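Local coordinates for protein gamma-glutamyl-gamma-aminobutyraldehyde dehydrogenase (Burkholderia cenocepacia, PDB 4LIH) that probably oxidises aldehydes such as gamma-glutamyl-gamma-aminobutyraldehyde to the corresponding carboxylic acids, using NAD(P)+ as the electron acceptor, as a member of the aldehyde dehydrogenase family, at residues A[38-43]-A[63-68]; A[57-62]-A[227-232]; A[281-286]-A[319-324]; A[433-438]-A[457-462]. All coordinates share one frame; numbering follows the deposited sequence.

Interaction 1: residues A[38-43]-A[63-68]; sequences DAHGGR and GEADVN
Asp66, in the first turn of helix 64-80, reaches across to the loop 38-43 and takes the backbone N-H of His40 between its two carboxylate oxygens. The bond to OD1 is the shorter, His40 N to Asp66 OD1 2.9 Å, and uses the syn lone pair of that oxygen; OD2 adds a weak, longer but straighter one. With CG anti to its own carbonyl carbon and beside its backbone N (chi1 -46°), the carboxylate also turns back on its own helix start: OD2 accepts the N-H of Gly63 through its anti lone pair, Gly63 N to Asp66 OD2 3.2 Å. Gly63 is the N-cap residue, so one side chain ties the helix start to the loop. A water extends the grip, donating to Asp38 O and to Asp66 OD1; a second, between His40 O and Asp66 OD2, sits doubtfully close to the carboxylate.

His40 is turned so that its CG lies anti to the backbone N (chi1 -175°), which carries the imidazole over Ala65. The methyl lies over a ring face in a CH-pi contact, Ala65 CB 4.2 Å from the centroid of the His40 ring and 27° off its normal. The ring atom nearest the methyl is CG, with Ala65 CB to His40 CG 3.8 Å.

On the other flank the guanidinium of Arg43 lays one face over Gly63, with Arg43 NH1 4.1 Å from Gly63 CA, while its NH2 forms a salt bridge with Asp61. The buried carboxylate of Asp66 is thus met by two backbone N-H groups and the water on OD1, an environment that would probably favour its charged form.

Interaction 2: residues A[57-62]-A[227-232]; sequences AKVADC and VVPGAG
Cys62 and Pro229 supply the one direct hydrogen bond between 57-62 and 227-232, from Cys62 N to Pro229 O at 2.9 Å. A water makes a second polar link: it donates to Asp61 OD1 and to Cys62 O, and accepts from Ala231 N at 3.0 Å. Asp61 can offer OD1 there because its CG stands anti to the backbone N (chi1 -176°); OD2 is engaged by Arg43.

The apolar contacts gather round the proline ring and the cysteine. Val59 meets the ring at about a right angle with its CG1 branch, Val59 CG1 to Pro229 CB 3.6 Å, and Ala60 CB adds a looser touch on CG. Beside the hydrogen bond, Cys62 CB presses on Val228 CG1 at 3.2 Å, tighter than usual van der Waals contact, and Cys62 SG sits 4.1 Å from Pro229 CD. Ile209 of helix 206-218 also packs on both Val59 and Pro229, and helix 64-80 closes on Val228 through Val67 and Ala70.

Strand 55-60 thus ends against the turn between strand 225-227 and helix 232-240. Strand 225-227 lies in the mixed sheet beside the parallel strand 195-199, and this strand-turn-helix arrangement is consistent with the Rossmann-type cofactor-binding domain of aldehyde dehydrogenases.

Interaction 3: residues A[281-286]-A[319-324]; sequences NIVLPD and RDIKDA
Ile321 reaches from the N-terminal part of helix 319-333 toward the end of strand 280-283 and the loop after it, and its two branches do most of the touching. All the close contacts are apolar or carbon to backbone, and no hydrogen bond joins the two segments. The charged ends of Arg319 and Lys322 turn instead to Asp418 and Glu395.

Among side chains, the CD1 methyl of Ile321 meets the CG1 branch of Val283 at 3.7 Å, the two crossing at about a right angle. The shorter branch serves the proline: Ile321 CG2 lies 4.3 Å from Pro285 CB. This division follows from the first torsion, which sets CG1 between the backbone N and the carbonyl carbon (chi1 58°) and CG2 anti to the carbonyl carbon, so that the longer arm extends to the strand while the methyl stays by the loop. Asp320 brushes the proline more loosely, through its CB on Pro285 CG.

Against the backbone, Ile321 CD1 comes to 3.6 Å from Leu284 O, and Ile321 CG2 to 3.8 Å from Pro285 CA. His318, which ends strand 314-318, a parallel neighbour of 280-283 in the sheet, also packs on Pro285.

With one isoleucine spanning the strand end and the proline, the contact rests mainly on van der Waals packing of hydrocarbon, with no hydrogen bond to orient it.

Interaction 4: residues A[433-438]-A[457-462]; sequences GLAAAV and TVWVNC
Val438 and Val460 lie side by side and point the same way, Val438 CG1 meeting Val460 CG2 at 3.9 Å, with Ala436 and Val458 beside them on the same sheet face. Helix 443-452 covers that face, its Val449 on Val438 and its Ser450 on Val458 and Val460. The opposite face carries Ala435, Ala437, Thr457 and Trp459. Trp459, CG anti to its carbonyl carbon (chi1 -63°), brings its six-membered ring back along the strand, so that CZ3 reaches Ala435 CB at 3.5 Å. Ala437 CB sits at the indole edge, near the ring plane, and Thr457 CG2 lies over one face, offset toward the rim.

The two strands run parallel, at 19° to each other, and helix 443-452 joins them in a beta-alpha-beta unit. Strand 457-460 is also paired in parallel with a strand of a second subunit, so the sheet runs on across the interface.

Between the strands the backbone bonds follow the parallel pattern. Ala436 N reaches Thr457 O at 2.9 Å, and Trp459 N bonds to Ala436 O. Val438 then uses both its backbone groups, N to Trp459 O at 2.9 Å and O from Asn461 N at 2.9 Å. At the other end the bond from Thr457 N to Leu434 O is weak, and a water joins Leu434 O to Thr457 OG1, donating to the carbonyl. Beyond the strand the side chain of Asn461 turns its OD1 to Thr440 N, whereas Cys462 O is buried without a partner.

Interactions 1 and 2 form one neighbourhood, their centres 9 Å apart: Arg43 NH2 lies 3.1 Å from Asp61 OD2, and strand 55-60 leads directly into helix 64-80. Interactions 3 and 4, with centres 16 Å apart, share another sheet, in which strands 280-283 and 435-439 are neighbours; Ile282 N probably bonds to Ala437 O, 2.9 Å away. The two pairs lie on opposite sides of the chain's centre, interactions 1 and 3 being 55 Å apart between centres. Interaction 4 lies nearest the predicted active site: the side chain of Leu434 is about 4 Å from that of Glu274, the predicted active-site residue, and about 5 Å from a bound MES molecule, probably from the crystallisation liquor.

Interaction 1: residues A[38-43]-A[63-68]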
loop_
_atom_site.group_PDB
_atom_site.type_symbol
_atom_site.label_atom_id
_atom_site.label_comp_id
_atom_site.label_asym_id
_atom_site.label_seq_id
_atom_site.Cartn_x
_atom_site.Cartn_y
_atom_site.Cartn_z
ATOM N N ASP A 38 -12.655 24.087 -37.613
ATOM C CA ASP A 38 -11.683 25.117 -37.954
ATOM C C ASP A 38 -11.552 26.042 -36.747
ATOM O O ASP A 38 -12.468 26.103 -35.927
ATOM C CB ASP A 38 -12.118 25.897 -39.202
ATOM C CG ASP A 38 -12.073 25.045 -40.457
ATOM O OD1 ASP A 38 -11.113 24.260 -40.624
ATOM O OD2 ASP A 38 -13.025 25.143 -41.258
ATOM N N ALA A 39 -10.413 26.732 -36.625
ATOM C CA ALA A 39 -10.254 27.789 -35.616
ATOM C C ALA A 39 -11.146 28.983 -35.969
ATOM O O ALA A 39 -11.407 29.241 -37.138
ATOM C CB ALA A 39 -8.825 28.247 -35.550
ATOM N N HIS A 40 -11.580 29.715 -34.941
ATOM C CA HIS A 40 -12.518 30.805 -35.093
ATOM C C HIS A 40 -11.915 31.847 -36.012
ATOM O O HIS A 40 -10.761 32.266 -35.832
ATOM C CB HIS A 40 -12.840 31.414 -33.727
ATOM C CG HIS A 40 -13.888 32.480 -33.763
ATOM N ND1 HIS A 40 -15.233 32.201 -33.865
ATOM C CD2 HIS A 40 -13.789 33.829 -33.689
ATOM C CE1 HIS A 40 -15.922 33.329 -33.851
ATOM N NE2 HIS A 40 -15.070 34.334 -33.754
ATOM N N GLY A 41 -12.705 32.231 -37.008
ATOM C CA GLY A 41 -12.321 33.244 -37.988
ATOM C C GLY A 41 -11.373 32.779 -39.087
ATOM O O GLY A 41 -10.803 33.612 -39.799
ATOM N N GLY A 42 -11.185 31.470 -39.184
ATOM C CA GLY A 42 -10.398 30.830 -40.239
ATOM C C GLY A 42 -8.889 30.932 -40.078
ATOM O O GLY A 42 -8.164 31.069 -41.062
ATOM N N ARG A 43 -8.401 30.864 -38.845
ATOM C CA ARG A 43 -6.992 31.059 -38.600
ATOM C C ARG A 43 -6.235 29.760 -38.758
ATOM O O ARG A 43 -6.649 28.738 -38.230
ATOM C CB ARG A 43 -6.773 31.530 -37.175
ATOM C CG ARG A 43 -7.386 32.860 -36.844
ATOM C CD ARG A 43 -7.520 33.055 -35.353
ATOM N NE ARG A 43 -6.269 32.773 -34.657
ATOM C CZ ARG A 43 -5.894 33.365 -33.539
ATOM N NH1 ARG A 43 -6.679 34.269 -32.965
ATOM N NH2 ARG A 43 -4.728 33.054 -32.998
ATOM N N GLY A 63 -7.260 30.433 -30.830
ATOM C CA GLY A 63 -7.184 31.548 -29.909
ATOM C C GLY A 63 -8.219 31.381 -28.824
ATOM O O GLY A 63 -8.662 30.263 -28.520
ATOM N N GLU A 64 -8.591 32.498 -28.203
ATOM C CA GLU A 64 -9.470 32.436 -27.052
ATOM C C GLU A 64 -10.851 31.855 -27.327
ATOM O O GLU A 64 -11.377 31.092 -26.507
ATOM C CB GLU A 64 -9.547 33.806 -26.354
ATOM C CG GLU A 64 -10.024 33.663 -24.932
ATOM C CD GLU A 64 -9.898 34.913 -24.107
ATOM O OE1 GLU A 64 -8.952 35.728 -24.324
ATOM O OE2 GLU A 64 -10.779 35.056 -23.229
ATOM N N ALA A 65 -11.460 32.138 -28.469
ATOM C CA ALA A 65 -12.802 31.606 -28.677
ATOM C C ALA A 65 -12.741 30.097 -28.616
ATOM O O ALA A 65 -13.581 29.452 -27.988
ATOM C CB ALA A 65 -13.403 32.054 -30.011
ATOM N N ASP A 66 -11.725 29.542 -29.266
ATOM C CA ASP A 66 -11.584 28.080 -29.367
ATOM C C ASP A 66 -11.173 27.411 -28.061
ATOM O O ASP A 66 -11.691 26.353 -27.732
ATOM C CB ASP A 66 -10.585 27.707 -30.464
ATOM C CG ASP A 66 -10.815 28.485 -31.754
ATOM O OD1 ASP A 66 -11.756 28.169 -32.442
ATOM O OD2 ASP A 66 -10.070 29.436 -32.063
ATOM N N VAL A 67 -10.221 28.008 -27.342
ATOM C CA VAL A 67 -9.857 27.521 -25.996
ATOM C C VAL A 67 -11.127 27.537 -25.143
ATOM O O VAL A 67 -11.438 26.541 -24.483
ATOM C CB VAL A 67 -8.778 28.375 -25.325
ATOM C CG1 VAL A 67 -8.674 28.053 -23.834
ATOM C CG2 VAL A 67 -7.430 28.131 -26.004
ATOM N N ASN A 68 -11.891 28.635 -25.193
ATOM C CA ASN A 68 -13.091 28.709 -24.372
ATOM C C ASN A 68 -14.127 27.649 -24.739
ATOM O O ASN A 68 -14.734 27.070 -23.846
ATOM C CB ASN A 68 -13.741 30.087 -24.415
ATOM C CG ASN A 68 -13.047 31.100 -23.539
ATOM O OD1 ASN A 68 -12.213 30.793 -22.662
ATOM N ND2 ASN A 68 -13.401 32.352 -23.781
HETATM O O HOH W 1 -13.166 25.730 -33.289
HETATM O O HOH W 2 -9.797 31.562 -33.262
#

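Interaction 2: residues A[57-62]-A[227-232]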
loop_
_atom_site.group_PDB
_atom_site.type_symbol
_atom_site.label_atom_id
_atom_site.label_comp_id
_atom_site.label_asym_id
_atom_site.label_seq_id
_atom_site.Cartn_x
_atom_site.Cartn_y
_atom_site.Cartn_z
ATOM N N ALA A 57 0.696 20.654 -44.048
ATOM C CA ALA A 57 -0.714 20.918 -43.841
ATOM C C ALA A 57 -0.873 22.301 -43.257
ATOM O O ALA A 57 0.071 22.836 -42.642
ATOM C CB ALA A 57 -1.308 19.903 -42.890
ATOM N N LYS A 58 -2.048 22.887 -43.501
ATOM C CA LYS A 58 -2.476 24.048 -42.724
ATOM C C LYS A 58 -3.262 23.537 -41.506
ATOM O O LYS A 58 -4.227 22.772 -41.639
ATOM C CB LYS A 58 -3.299 25.007 -43.574
ATOM C CG LYS A 58 -2.453 25.710 -44.632
ATOM C CD LYS A 58 -3.156 26.910 -45.255
ATOM C CE LYS A 58 -2.341 27.546 -46.382
ATOM N NZ LYS A 58 -1.288 28.462 -45.847
ATOM N N VAL A 59 -2.856 23.976 -40.324
ATOM C CA VAL A 59 -3.424 23.484 -39.091
ATOM C C VAL A 59 -4.119 24.629 -38.362
ATOM O O VAL A 59 -3.692 25.770 -38.427
ATOM C CB VAL A 59 -2.320 22.847 -38.231
ATOM C CG1 VAL A 59 -2.790 22.540 -36.798
ATOM C CG2 VAL A 59 -1.799 21.598 -38.947
ATOM N N ALA A 60 -5.219 24.322 -37.712
ATOM C CA ALA A 60 -5.973 25.331 -36.972
ATOM C C ALA A 60 -5.046 26.119 -36.032
ATOM O O ALA A 60 -4.336 25.538 -35.287
ATOM C CB ALA A 60 -7.086 24.667 -36.186
ATOM N N ASP A 61 -5.102 27.446 -36.082
ATOM C CA ASP A 61 -4.387 28.284 -35.133
ATOM C C ASP A 61 -5.342 28.871 -34.077
ATOM O O ASP A 61 -5.906 29.974 -34.260
ATOM C CB ASP A 61 -3.652 29.394 -35.858
ATOM C CG ASP A 61 -2.830 30.230 -34.912
ATOM O OD1 ASP A 61 -2.049 29.652 -34.127
ATOM O OD2 ASP A 61 -2.983 31.455 -34.960
ATOM N N CYS A 62 -5.507 28.142 -32.958
ATOM C CA CYS A 62 -6.526 28.508 -31.997
ATOM C C CYS A 62 -6.206 29.708 -31.147
ATOM O O CYS A 62 -5.064 29.983 -30.782
ATOM C CB CYS A 62 -6.928 27.315 -31.109
ATOM S SG CYS A 62 -7.719 26.010 -32.086
ATOM N N VAL A 227 -8.455 18.651 -28.494
ATOM C CA VAL A 227 -7.119 19.054 -28.920
ATOM C C VAL A 227 -7.244 20.427 -29.610
ATOM O O VAL A 227 -8.090 20.617 -30.529
ATOM C CB VAL A 227 -6.461 17.987 -29.846
ATOM C CG1 VAL A 227 -5.150 18.490 -30.460
ATOM C CG2 VAL A 227 -6.225 16.680 -29.071
ATOM N N VAL A 228 -6.478 21.386 -29.101
ATOM C CA VAL A 228 -6.494 22.780 -29.524
ATOM C C VAL A 228 -5.107 23.174 -30.032
ATOM O O VAL A 228 -4.262 23.647 -29.262
ATOM C CB VAL A 228 -6.915 23.698 -28.354
ATOM C CG1 VAL A 228 -6.891 25.167 -28.725
ATOM C CG2 VAL A 228 -8.284 23.296 -27.883
ATOM N N PRO A 229 -4.881 22.990 -31.340
ATOM C CA PRO A 229 -3.589 23.394 -31.910
ATOM C C PRO A 229 -3.410 24.923 -31.924
ATOM O O PRO A 229 -4.411 25.657 -31.876
ATOM C CB PRO A 229 -3.613 22.814 -33.333
ATOM C CG PRO A 229 -4.915 22.146 -33.523
ATOM C CD PRO A 229 -5.783 22.383 -32.329
ATOM N N GLY A 230 -2.140 25.364 -31.992
ATOM C CA GLY A 230 -1.787 26.799 -32.010
ATOM C C GLY A 230 -0.437 27.046 -31.364
ATOM O O GLY A 230 0.298 26.093 -31.052
ATOM N N ALA A 231 -0.123 28.312 -31.130
ATOM C CA ALA A 231 1.162 28.717 -30.606
ATOM C C ALA A 231 1.088 28.981 -29.080
ATOM O O ALA A 231 0.433 28.251 -28.348
ATOM C CB ALA A 231 1.681 29.937 -31.378
ATOM N N GLY A 232 1.777 30.012 -28.601
ATOM C CA GLY A 232 1.806 30.347 -27.165
ATOM C C GLY A 232 0.483 30.764 -26.550
ATOM O O GLY A 232 0.221 30.440 -25.377
HETATM O O HOH W 3 -2.429 30.184 -31.487
#

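Interaction 3: residues A[281-286]-A[319-324]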
loop_
_atom_site.group_PDB
_atom_site.type_symbol
_atom_site.label_atom_id
_atom_site.label_comp_id
_atom_site.label_asym_id
_atom_site.label_seq_id
_atom_site.Cartn_x
_atom_site.Cartn_y
_atom_site.Cartn_z
ATOM N N ASN A 281 26.074 11.384 -16.332
ATOM C CA ASN A 281 26.251 9.964 -16.601
ATOM C C ASN A 281 27.674 9.608 -16.181
ATOM O O ASN A 281 28.616 9.963 -16.868
ATOM C CB ASN A 281 26.032 9.735 -18.091
ATOM C CG ASN A 281 26.037 8.268 -18.508
ATOM O OD1 ASN A 281 25.970 7.305 -17.706
ATOM N ND2 ASN A 281 26.163 8.095 -19.800
ATOM N N ILE A 282 27.801 8.933 -15.022
ATOM C CA ILE A 282 29.089 8.716 -14.352
ATOM C C ILE A 282 29.683 7.335 -14.626
ATOM O O ILE A 282 29.074 6.336 -14.297
ATOM C CB ILE A 282 28.940 8.850 -12.841
ATOM C CG1 ILE A 282 28.272 10.204 -12.520
ATOM C CG2 ILE A 282 30.328 8.649 -12.212
ATOM C CD1 ILE A 282 27.988 10.459 -11.054
ATOM N N VAL A 283 30.860 7.276 -15.232
ATOM C CA VAL A 283 31.467 5.985 -15.593
ATOM C C VAL A 283 32.725 5.803 -14.798
ATOM O O VAL A 283 33.669 6.548 -14.968
ATOM C CB VAL A 283 31.773 5.873 -17.072
ATOM C CG1 VAL A 283 32.234 4.478 -17.421
ATOM C CG2 VAL A 283 30.574 6.211 -17.890
ATOM N N LEU A 284 32.697 4.784 -13.933
ATOM C CA LEU A 284 33.781 4.434 -13.063
ATOM C C LEU A 284 34.674 3.316 -13.633
ATOM O O LEU A 284 34.247 2.538 -14.469
ATOM C CB LEU A 284 33.243 4.021 -11.707
ATOM C CG LEU A 284 32.529 5.142 -10.954
ATOM C CD1 LEU A 284 31.666 4.600 -9.844
ATOM C CD2 LEU A 284 33.574 6.080 -10.404
ATOM N N PRO A 285 35.920 3.220 -13.138
ATOM C CA PRO A 285 36.895 2.216 -13.648
ATOM C C PRO A 285 36.409 0.750 -13.600
ATOM O O PRO A 285 36.731 -0.052 -14.499
ATOM C CB PRO A 285 38.081 2.405 -12.718
ATOM C CG PRO A 285 37.991 3.832 -12.278
ATOM C CD PRO A 285 36.513 4.067 -12.094
ATOM N N ASP A 286 35.607 0.408 -12.584
ATOM C CA ASP A 286 35.084 -0.946 -12.482
ATOM C C ASP A 286 33.730 -1.151 -13.187
ATOM O O ASP A 286 33.023 -2.116 -12.906
ATOM C CB ASP A 286 35.050 -1.402 -11.028
ATOM C CG ASP A 286 34.072 -0.609 -10.172
ATOM O OD1 ASP A 286 33.261 0.187 -10.679
ATOM O OD2 ASP A 286 34.150 -0.771 -8.965
ATOM N N ARG A 319 39.538 9.405 -14.813
ATOM C CA ARG A 319 40.801 9.585 -15.568
ATOM C C ARG A 319 41.439 8.290 -16.060
ATOM O O ARG A 319 41.980 8.246 -17.173
ATOM C CB ARG A 319 41.814 10.365 -14.718
ATOM C CG ARG A 319 42.979 10.932 -15.532
ATOM C CD ARG A 319 43.921 11.769 -14.679
ATOM N NE ARG A 319 43.229 12.841 -13.966
ATOM C CZ ARG A 319 42.844 13.995 -14.504
ATOM N NH1 ARG A 319 43.070 14.274 -15.773
ATOM N NH2 ARG A 319 42.238 14.895 -13.751
ATOM N N ASP A 320 41.352 7.241 -15.239
ATOM C CA ASP A 320 42.016 5.982 -15.475
ATOM C C ASP A 320 41.507 5.319 -16.742
ATOM O O ASP A 320 42.263 4.654 -17.427
ATOM C CB ASP A 320 41.815 5.012 -14.283
ATOM C CG ASP A 320 42.695 5.341 -13.076
ATOM O OD1 ASP A 320 43.494 6.295 -13.131
ATOM O OD2 ASP A 320 42.579 4.637 -12.060
ATOM N N ILE A 321 40.217 5.478 -17.039
ATOM C CA ILE A 321 39.612 4.849 -18.209
ATOM C C ILE A 321 39.255 5.854 -19.308
ATOM O O ILE A 321 38.704 5.469 -20.340
ATOM C CB ILE A 321 38.358 4.032 -17.835
ATOM C CG1 ILE A 321 37.295 4.899 -17.138
ATOM C CG2 ILE A 321 38.747 2.846 -16.954
ATOM C CD1 ILE A 321 35.908 4.279 -17.205
ATOM N N LYS A 322 39.603 7.115 -19.110
ATOM C CA LYS A 322 39.125 8.189 -20.022
ATOM C C LYS A 322 39.555 8.030 -21.485
ATOM O O LYS A 322 38.732 8.190 -22.403
ATOM C CB LYS A 322 39.491 9.585 -19.503
ATOM C CG LYS A 322 38.927 10.697 -20.400
ATOM C CD LYS A 322 39.165 12.113 -19.896
ATOM C CE LYS A 322 40.636 12.509 -19.936
ATOM N NZ LYS A 322 41.065 13.114 -21.217
ATOM N N ASP A 323 40.829 7.731 -21.719
ATOM C CA ASP A 323 41.344 7.616 -23.101
ATOM C C ASP A 323 40.618 6.522 -23.876
ATOM O O ASP A 323 40.130 6.745 -24.974
ATOM C CB ASP A 323 42.840 7.273 -23.134
ATOM C CG ASP A 323 43.740 8.439 -22.758
ATOM O OD1 ASP A 323 43.264 9.601 -22.690
ATOM O OD2 ASP A 323 44.959 8.178 -22.573
ATOM N N ALA A 324 40.572 5.331 -23.291
ATOM C CA ALA A 324 39.908 4.191 -23.905
ATOM C C ALA A 324 38.408 4.424 -24.074
ATOM O O ALA A 324 37.822 3.963 -25.048
ATOM C CB ALA A 324 40.121 2.942 -23.066
#

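Interaction 4: residues A[433-438]-A[457-462]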
loop_
_atom_site.group_PDB
_atom_site.type_symbol
_atom_site.label_atom_id
_atom_site.label_comp_id
_atom_site.label_asym_id
_atom_site.label_seq_id
_atom_site.Cartn_x
_atom_site.Cartn_y
_atom_site.Cartn_z
ATOM N N GLY A 433 17.730 18.485 -12.001
ATOM C CA GLY A 433 17.669 17.239 -11.248
ATOM C C GLY A 433 16.709 16.237 -11.843
ATOM O O GLY A 433 15.905 15.633 -11.119
ATOM N N LEU A 434 16.740 16.100 -13.158
ATOM C CA LEU A 434 15.786 15.208 -13.820
ATOM C C LEU A 434 16.227 13.734 -13.765
ATOM O O LEU A 434 15.415 12.833 -13.523
ATOM C CB LEU A 434 15.510 15.682 -15.256
ATOM C CG LEU A 434 14.317 14.994 -15.941
ATOM C CD1 LEU A 434 13.091 15.168 -15.037
ATOM C CD2 LEU A 434 14.029 15.475 -17.379
ATOM N N ALA A 435 17.525 13.495 -13.957
ATOM C CA ALA A 435 18.016 12.161 -14.002
ATOM C C ALA A 435 19.506 12.170 -13.825
ATOM O O ALA A 435 20.166 13.243 -13.886
ATOM C CB ALA A 435 17.611 11.502 -15.307
ATOM N N ALA A 436 20.012 10.965 -13.577
ATOM C CA ALA A 436 21.429 10.722 -13.418
ATOM C C ALA A 436 21.719 9.242 -13.641
ATOM O O ALA A 436 20.826 8.381 -13.613
ATOM C CB ALA A 436 21.841 11.156 -12.016
ATOM N N ALA A 437 22.985 8.923 -13.847
ATOM C CA ALA A 437 23.389 7.501 -13.906
ATOM C C ALA A 437 24.774 7.243 -13.364
ATOM O O ALA A 437 25.590 8.170 -13.308
ATOM C CB ALA A 437 23.307 7.032 -15.333
ATOM N N VAL A 438 25.018 5.997 -12.902
ATOM C CA VAL A 438 26.334 5.571 -12.469
ATOM C C VAL A 438 26.615 4.161 -12.993
ATOM O O VAL A 438 25.708 3.324 -13.056
ATOM C CB VAL A 438 26.551 5.651 -10.928
ATOM C CG1 VAL A 438 25.513 4.831 -10.152
ATOM C CG2 VAL A 438 27.990 5.313 -10.608
ATOM N N THR A 457 15.134 10.211 -11.498
ATOM C CA THR A 457 15.481 8.868 -11.996
ATOM C C THR A 457 16.980 8.638 -11.953
ATOM O O THR A 457 17.752 9.450 -12.466
ATOM C CB THR A 457 14.974 8.639 -13.443
ATOM O OG1 THR A 457 13.576 8.903 -13.549
ATOM C CG2 THR A 457 15.229 7.210 -13.971
ATOM N N VAL A 458 17.441 7.556 -11.301
ATOM C CA VAL A 458 18.828 7.220 -11.317
ATOM C C VAL A 458 18.970 5.834 -11.963
ATOM O O VAL A 458 18.351 4.856 -11.512
ATOM C CB VAL A 458 19.494 7.259 -9.916
ATOM C CG1 VAL A 458 20.936 6.828 -10.017
ATOM C CG2 VAL A 458 19.401 8.659 -9.290
ATOM N N TRP A 459 19.680 5.802 -13.086
ATOM C CA TRP A 459 20.004 4.566 -13.784
ATOM C C TRP A 459 21.393 4.028 -13.330
ATOM O O TRP A 459 22.377 4.787 -13.191
ATOM C CB TRP A 459 20.015 4.777 -15.285
ATOM C CG TRP A 459 18.710 5.176 -15.888
ATOM C CD1 TRP A 459 17.609 4.395 -16.070
ATOM C CD2 TRP A 459 18.394 6.448 -16.431
ATOM N NE1 TRP A 459 16.616 5.114 -16.684
ATOM C CE2 TRP A 459 17.065 6.381 -16.916
ATOM C CE3 TRP A 459 19.115 7.632 -16.603
ATOM C CZ2 TRP A 459 16.435 7.481 -17.537
ATOM C CZ3 TRP A 459 18.500 8.695 -17.220
ATOM C CH2 TRP A 459 17.202 8.619 -17.705
ATOM N N VAL A 460 21.450 2.728 -13.043
ATOM C CA VAL A 460 22.705 2.091 -12.654
ATOM C C VAL A 460 23.083 1.063 -13.751
ATOM O O VAL A 460 22.316 0.153 -14.076
ATOM C CB VAL A 460 22.664 1.475 -11.213
ATOM C CG1 VAL A 460 23.986 0.764 -10.909
ATOM C CG2 VAL A 460 22.346 2.554 -10.164
ATOM N N ASN A 461 24.250 1.244 -14.362
ATOM C CA ASN A 461 24.701 0.359 -15.449
ATOM C C ASN A 461 23.716 0.297 -16.604
ATOM O O ASN A 461 23.599 -0.713 -17.261
ATOM C CB ASN A 461 25.078 -1.052 -14.926
ATOM C CG ASN A 461 26.097 -1.005 -13.841
ATOM O OD1 ASN A 461 26.898 -0.076 -13.794
ATOM N ND2 ASN A 461 26.126 -2.027 -12.972
ATOM N N CYS A 462 23.052 1.444 -16.824
ATOM C CA CYS A 462 22.158 1.669 -17.903
ATOM C C CYS A 462 21.944 3.178 -18.007
ATOM O O CYS A 462 22.524 3.955 -17.230
ATOM C CB CYS A 462 20.803 0.904 -17.752
ATOM S SG CYS A 462 19.841 1.290 -16.301
HETATM O O HOH W 4 13.021 11.528 -14.100
#